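Local coordinates for porin (PDB 2POR), which forms trimeric outer-membrane channels through which small hydrophilic solutes of up to about 0.6 kDa diffuse passively, at residues 9-22 / 88-100. Sequence-based numbering, arbitrary orientation.
Sequences RMGVMYNGDDWNFS and EVGYTDLDDRGGN. With CA (calcium ion), chain C; CA (calcium ion), chain D; C8E ((hydroxyethyloxy)tri(ethyloxy)octane), chain F.
The phenol ring of Tyr91 has Met10 O over one face, while Arg9 CB, Val12 O and Ser22 O meet its edge in plane; Thr92 CG2 lies on the opposite face, 3.3 Å above the ring plane and offset toward the rim. The Arg9 guanidinium, turned 84° against that ring, has Thr92 CA over the centre of one face and two waters in plane at its edge. Arg9 reaches this place because CG sits between the backbone N and the carbonyl carbon (chi1 71°) and the chain then runs extended to NE, its CB and CG passing CD1 of Tyr91. Water 1 accepts from Arg9 NH1 at 2.8 Å and donates to Tyr91 O, and water 2 links the same NH1 to Thr92 O. Tyr91 CZ lies 3.5 Å from Gly11 CA, where a side chain would collide with the ring, and Tyr91 OH donates to Ser22 O at 2.7 Å, although the hydroxyl is placed with less certainty. With an alanine in place of Arg9, waters 1 and 2 would probably lose their common donor, Thr92 CA its guanidinium, and Tyr91 CD1 all its cover from this residue but CB. Farther along, Arg97 NH2 gives a weak bond to Asn15 O, which water 3 also ties to Arg97 NH1. Arg97 NE turns instead to Asp290 O, and Thr92 OG1 to Asp294. The contact thus lays the loop after helix 78-83, folded into the barrel as in general porins, against the wall hairpin of strands 2-14 and 19-34. In that loop a calcium ion probably offsets the mutual repulsion of its ligands Asp93, Asp95 and Asp101, with Asn100 a neutral oxygen ligand, while the wall is met through the buried Tyr91 and the Arg9 guanidinium, water-linked to two loop carbonyls.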
loop_
_atom_site.group_PDB
_atom_site.type_symbol
_atom_site.label_atom_id
_atom_site.label_comp_id
_atom_site.label_asym_id
_atom_site.label_seq_id
_atom_site.Cartn_x
_atom_site.Cartn_y
_atom_site.Cartn_z
ATOM N N ARG A 9 13.049 -9.853 8.648
ATOM C CA ARG A 9 14.295 -9.875 9.390
ATOM C C ARG A 9 14.043 -9.238 10.733
ATOM O O ARG A 9 13.059 -8.487 10.886
ATOM C CB ARG A 9 15.386 -9.131 8.616
ATOM C CG ARG A 9 15.199 -7.627 8.582
ATOM C CD ARG A 9 16.093 -7.076 7.526
ATOM N NE ARG A 9 16.040 -5.625 7.622
ATOM C CZ ARG A 9 16.540 -4.801 6.686
ATOM N NH1 ARG A 9 17.113 -5.238 5.554
ATOM N NH2 ARG A 9 16.420 -3.479 6.906
ATOM N N MET A 10 14.793 -9.579 11.760
ATOM C CA MET A 10 14.630 -8.972 13.079
ATOM C C MET A 10 15.920 -9.153 13.848
ATOM O O MET A 10 16.671 -10.095 13.580
ATOM C CB MET A 10 13.462 -9.562 13.872
ATOM C CG MET A 10 13.606 -10.979 14.338
ATOM S SD MET A 10 12.220 -11.385 15.398
ATOM C CE MET A 10 12.558 -13.095 15.261
ATOM N N GLY A 11 16.321 -8.203 14.705
ATOM C CA GLY A 11 17.591 -8.314 15.410
ATOM C C GLY A 11 17.879 -6.978 16.034
ATOM O O GLY A 11 16.933 -6.227 16.311
ATOM N N VAL A 12 19.150 -6.684 16.242
ATOM C CA VAL A 12 19.626 -5.422 16.863
ATOM C C VAL A 12 20.671 -4.781 15.993
ATOM O O VAL A 12 21.453 -5.481 15.342
ATOM C CB VAL A 12 20.236 -5.643 18.276
ATOM C CG1 VAL A 12 19.066 -5.941 19.195
ATOM C CG2 VAL A 12 21.255 -6.772 18.329
ATOM N N MET A 13 20.653 -3.451 15.861
ATOM C CA MET A 13 21.556 -2.774 14.955
ATOM C C MET A 13 22.219 -1.655 15.783
ATOM O O MET A 13 21.540 -1.004 16.585
ATOM C CB MET A 13 20.738 -2.207 13.775
ATOM C CG MET A 13 21.564 -1.355 12.791
ATOM S SD MET A 13 21.875 0.354 13.342
ATOM C CE MET A 13 20.183 0.867 13.375
ATOM N N TYR A 14 23.494 -1.398 15.596
ATOM C CA TYR A 14 24.269 -0.425 16.358
ATOM C C TYR A 14 24.562 0.694 15.394
ATOM O O TYR A 14 25.242 0.439 14.395
ATOM C CB TYR A 14 25.553 -1.047 16.787
ATOM C CG TYR A 14 26.396 -0.125 17.629
ATOM C CD1 TYR A 14 25.993 0.103 18.934
ATOM C CD2 TYR A 14 27.558 0.411 17.100
ATOM C CE1 TYR A 14 26.778 0.882 19.753
ATOM C CE2 TYR A 14 28.349 1.194 17.917
ATOM C CZ TYR A 14 27.948 1.414 19.232
ATOM O OH TYR A 14 28.743 2.196 20.059
ATOM N N ASN A 15 24.133 1.935 15.673
ATOM C CA ASN A 15 24.278 3.037 14.708
ATOM C C ASN A 15 25.587 3.830 14.809
ATOM O O ASN A 15 25.811 4.841 14.134
ATOM C CB ASN A 15 23.087 4.026 14.846
ATOM C CG ASN A 15 22.984 4.672 16.224
ATOM O OD1 ASN A 15 23.937 4.644 17.006
ATOM N ND2 ASN A 15 21.840 5.158 16.675
ATOM N N GLY A 16 26.511 3.361 15.625
ATOM C CA GLY A 16 27.747 4.087 15.822
ATOM C C GLY A 16 27.817 4.479 17.277
ATOM O O GLY A 16 28.911 4.559 17.833
ATOM N N ASP A 17 26.666 4.659 17.942
ATOM C CA ASP A 17 26.597 5.077 19.355
ATOM C C ASP A 17 25.646 4.249 20.224
ATOM O O ASP A 17 25.920 3.922 21.389
ATOM C CB ASP A 17 26.180 6.594 19.423
ATOM C CG ASP A 17 27.072 7.596 18.635
ATOM O OD1 ASP A 17 28.250 7.783 18.990
ATOM O OD2 ASP A 17 26.588 8.169 17.645
ATOM N N ASP A 18 24.508 3.845 19.653
ATOM C CA ASP A 18 23.526 3.079 20.395
ATOM C C ASP A 18 22.980 1.919 19.565
ATOM O O ASP A 18 23.035 1.948 18.329
ATOM C CB ASP A 18 22.329 3.921 20.770
ATOM C CG ASP A 18 22.761 4.929 21.800
ATOM O OD1 ASP A 18 22.928 4.559 22.956
ATOM O OD2 ASP A 18 22.962 6.072 21.414
ATOM N N TRP A 19 22.474 0.938 20.304
ATOM C CA TRP A 19 21.779 -0.222 19.764
ATOM C C TRP A 19 20.297 0.122 19.624
ATOM O O TRP A 19 19.758 0.864 20.453
ATOM C CB TRP A 19 21.920 -1.436 20.705
ATOM C CG TRP A 19 23.310 -2.035 20.640
ATOM C CD1 TRP A 19 24.262 -1.715 21.568
ATOM C CD2 TRP A 19 23.777 -2.889 19.671
ATOM N NE1 TRP A 19 25.338 -2.364 21.182
ATOM C CE2 TRP A 19 25.093 -3.066 20.064
ATOM C CE3 TRP A 19 23.286 -3.521 18.542
ATOM C CZ2 TRP A 19 25.937 -3.873 19.338
ATOM C CZ3 TRP A 19 24.135 -4.330 17.811
ATOM C CH2 TRP A 19 25.444 -4.502 18.211
ATOM N N ASN A 20 19.619 -0.363 18.583
ATOM C CA ASN A 20 18.187 -0.232 18.429
ATOM C C ASN A 20 17.641 -1.550 17.900
ATOM O O ASN A 20 18.365 -2.241 17.169
ATOM C CB ASN A 20 17.810 0.820 17.405
ATOM C CG ASN A 20 17.653 2.216 18.004
ATOM O OD1 ASN A 20 16.588 2.567 18.537
ATOM N ND2 ASN A 20 18.702 2.988 17.792
ATOM N N PHE A 21 16.392 -1.867 18.207
ATOM C CA PHE A 21 15.691 -2.987 17.560
ATOM C C PHE A 21 15.465 -2.592 16.098
ATOM O O PHE A 21 15.182 -1.418 15.813
ATOM C CB PHE A 21 14.318 -3.247 18.215
ATOM C CG PHE A 21 14.266 -3.669 19.687
ATOM C CD1 PHE A 21 15.343 -4.288 20.304
ATOM C CD2 PHE A 21 13.101 -3.411 20.384
ATOM C CE1 PHE A 21 15.220 -4.631 21.627
ATOM C CE2 PHE A 21 12.999 -3.767 21.711
ATOM C CZ PHE A 21 14.061 -4.373 22.322
ATOM N N SER A 22 15.598 -3.500 15.121
ATOM C CA SER A 22 15.375 -3.195 13.725
ATOM C C SER A 22 14.713 -4.428 13.090
ATOM O O SER A 22 15.260 -5.526 13.168
ATOM C CB SER A 22 16.681 -2.908 13.070
ATOM O OG SER A 22 16.441 -2.411 11.768
ATOM N N GLU A 88 27.203 -8.482 0.405
ATOM C CA GLU A 88 26.334 -7.733 1.280
ATOM C C GLU A 88 26.574 -8.129 2.695
ATOM O O GLU A 88 26.495 -9.296 3.080
ATOM C CB GLU A 88 24.893 -7.990 0.860
ATOM C CG GLU A 88 23.929 -7.195 1.684
ATOM C CD GLU A 88 22.481 -7.268 1.225
ATOM O OE1 GLU A 88 22.154 -6.961 0.087
ATOM O OE2 GLU A 88 21.643 -7.597 2.044
ATOM N N VAL A 89 26.877 -7.119 3.484
ATOM C CA VAL A 89 27.170 -7.308 4.888
ATOM C C VAL A 89 26.034 -6.813 5.760
ATOM O O VAL A 89 25.472 -5.740 5.481
ATOM C CB VAL A 89 28.492 -6.561 5.196
ATOM C CG1 VAL A 89 28.739 -6.541 6.704
ATOM C CG2 VAL A 89 29.642 -7.233 4.446
ATOM N N GLY A 90 25.804 -7.625 6.813
ATOM C CA GLY A 90 24.877 -7.432 7.925
ATOM C C GLY A 90 23.426 -7.860 7.635
ATOM O O GLY A 90 22.980 -7.820 6.488
ATOM N N TYR A 91 22.633 -8.261 8.636
ATOM C CA TYR A 91 21.256 -8.657 8.393
ATOM C C TYR A 91 20.420 -7.488 7.927
ATOM O O TYR A 91 19.413 -7.727 7.282
ATOM C CB TYR A 91 20.659 -9.270 9.657
ATOM C CG TYR A 91 19.940 -8.362 10.650
ATOM C CD1 TYR A 91 18.597 -8.146 10.515
ATOM C CD2 TYR A 91 20.617 -7.769 11.697
ATOM C CE1 TYR A 91 17.948 -7.344 11.420
ATOM C CE2 TYR A 91 19.969 -6.965 12.620
ATOM C CZ TYR A 91 18.639 -6.763 12.459
ATOM O OH TYR A 91 17.965 -5.957 13.323
ATOM N N THR A 92 20.750 -6.211 8.245
ATOM C CA THR A 92 19.953 -5.048 7.809
ATOM C C THR A 92 20.534 -4.450 6.525
ATOM O O THR A 92 19.952 -3.514 5.999
ATOM C CB THR A 92 19.912 -3.920 8.913
ATOM O OG1 THR A 92 21.262 -3.529 9.126
ATOM C CG2 THR A 92 19.395 -4.339 10.250
ATOM N N ASP A 93 21.638 -4.985 5.962
ATOM C CA ASP A 93 22.409 -4.474 4.827
ATOM C C ASP A 93 23.004 -3.144 5.275
ATOM O O ASP A 93 22.425 -2.060 5.076
ATOM C CB ASP A 93 21.534 -4.277 3.561
ATOM C CG ASP A 93 22.278 -3.818 2.321
ATOM O OD1 ASP A 93 23.513 -3.721 2.260
ATOM O OD2 ASP A 93 21.636 -3.520 1.318
ATOM N N LEU A 94 24.147 -3.239 5.959
ATOM C CA LEU A 94 24.753 -2.075 6.630
ATOM C C LEU A 94 25.414 -1.138 5.651
ATOM O O LEU A 94 26.629 -1.130 5.506
ATOM C CB LEU A 94 25.803 -2.507 7.645
ATOM C CG LEU A 94 25.342 -3.188 8.883
ATOM C CD1 LEU A 94 26.560 -3.811 9.597
ATOM C CD2 LEU A 94 24.594 -2.201 9.746
ATOM N N ASP A 95 24.632 -0.320 4.966
ATOM C CA ASP A 95 25.161 0.613 3.993
ATOM C C ASP A 95 25.436 2.006 4.560
ATOM O O ASP A 95 25.815 2.935 3.861
ATOM C CB ASP A 95 24.197 0.785 2.893
ATOM C CG ASP A 95 24.128 -0.384 1.947
ATOM O OD1 ASP A 95 25.100 -1.088 1.738
ATOM O OD2 ASP A 95 23.072 -0.609 1.380
ATOM N N ASP A 96 25.243 2.144 5.848
ATOM C CA ASP A 96 25.319 3.405 6.565
ATOM C C ASP A 96 26.658 4.129 6.399
ATOM O O ASP A 96 26.670 5.358 6.440
ATOM C CB ASP A 96 25.049 3.115 8.046
ATOM C CG ASP A 96 23.760 2.357 8.329
ATOM O OD1 ASP A 96 23.689 1.121 8.190
ATOM O OD2 ASP A 96 22.816 3.053 8.678
ATOM N N ARG A 97 27.802 3.453 6.213
ATOM C CA ARG A 97 29.109 4.085 6.072
ATOM C C ARG A 97 29.631 4.032 4.661
ATOM O O ARG A 97 30.814 4.305 4.402
ATOM C CB ARG A 97 30.089 3.405 7.043
ATOM C CG ARG A 97 29.805 3.596 8.526
ATOM C CD ARG A 97 29.958 5.073 8.929
ATOM N NE ARG A 97 29.620 5.214 10.332
ATOM C CZ ARG A 97 28.418 5.632 10.782
ATOM N NH1 ARG A 97 27.454 5.988 9.941
ATOM N NH2 ARG A 97 28.104 5.589 12.092
ATOM N N GLY A 98 28.780 3.696 3.690
ATOM C CA GLY A 98 29.196 3.570 2.291
ATOM C C GLY A 98 28.517 2.378 1.587
ATOM O O GLY A 98 28.060 2.471 0.438
ATOM N N GLY A 99 28.575 1.258 2.309
ATOM C CA GLY A 99 27.899 0.046 1.896
ATOM C C GLY A 99 28.604 -0.787 0.858
ATOM O O GLY A 99 29.661 -0.465 0.323
ATOM N N ASN A 100 27.971 -1.883 0.500
ATOM C CA ASN A 100 28.558 -2.878 -0.407
ATOM C C ASN A 100 28.245 -2.579 -1.842
ATOM O O ASN A 100 28.790 -3.181 -2.753
ATOM C CB ASN A 100 28.006 -4.262 -0.016
ATOM C CG ASN A 100 26.504 -4.367 -0.247
ATOM O OD1 ASN A 100 25.692 -3.637 0.327
ATOM N ND2 ASN A 100 26.072 -5.253 -1.131
HETATM CA CA CA C . 23.619 -2.623 0.204
HETATM CA CA CA D . 14.407 2.456 18.507
HETATM C C1 C8E F . 31.655 -10.279 12.241
HETATM C C2 C8E F . 30.164 -10.639 12.395
HETATM C C3 C8E F . 29.526 -10.372 13.768
HETATM C C4 C8E F . 29.183 -8.918 14.119
HETATM C C5 C8E F . 28.459 -8.957 15.459
HETATM C C6 C8E F . 28.241 -7.591 16.080
HETATM C C7 C8E F . 28.048 -7.704 17.604
HETATM C C8 C8E F . 26.609 -7.959 18.079
HETATM O O9 C8E F . 26.367 -8.542 19.385
HETATM C C10 C8E F . 26.015 -7.666 20.484
HETATM C C11 C8E F . 24.581 -7.499 21.024
HETATM O O12 C8E F . 24.467 -6.895 22.327
HETATM C C13 C8E F . 24.016 -5.526 22.358
HETATM C C14 C8E F . 22.880 -5.036 23.290
HETATM O O15 C8E F . 21.477 -5.272 23.040
HETATM C C16 C8E F . 20.716 -4.053 22.985
HETATM C C17 C8E F . 19.200 -4.101 23.093
HETATM O O18 C8E F . 18.455 -2.887 23.043
HETATM C C19 C8E F . 17.632 -2.781 24.206
HETATM C C20 C8E F . 18.048 -1.809 25.307
HETATM O O21 C8E F . 17.247 -1.884 26.486
HETATM O O HOH W 1 18.122 -7.784 4.827
HETATM O O HOH W 2 17.810 -2.508 4.128
HETATM O O HOH W 3 24.822 5.971 11.475
HETATM O O HOH W 4 14.208 1.064 16.627
HETATM O O HOH W 5 23.314 -4.633 -1.054
HETATM O O HOH W 6 21.931 -1.966 -1.120
#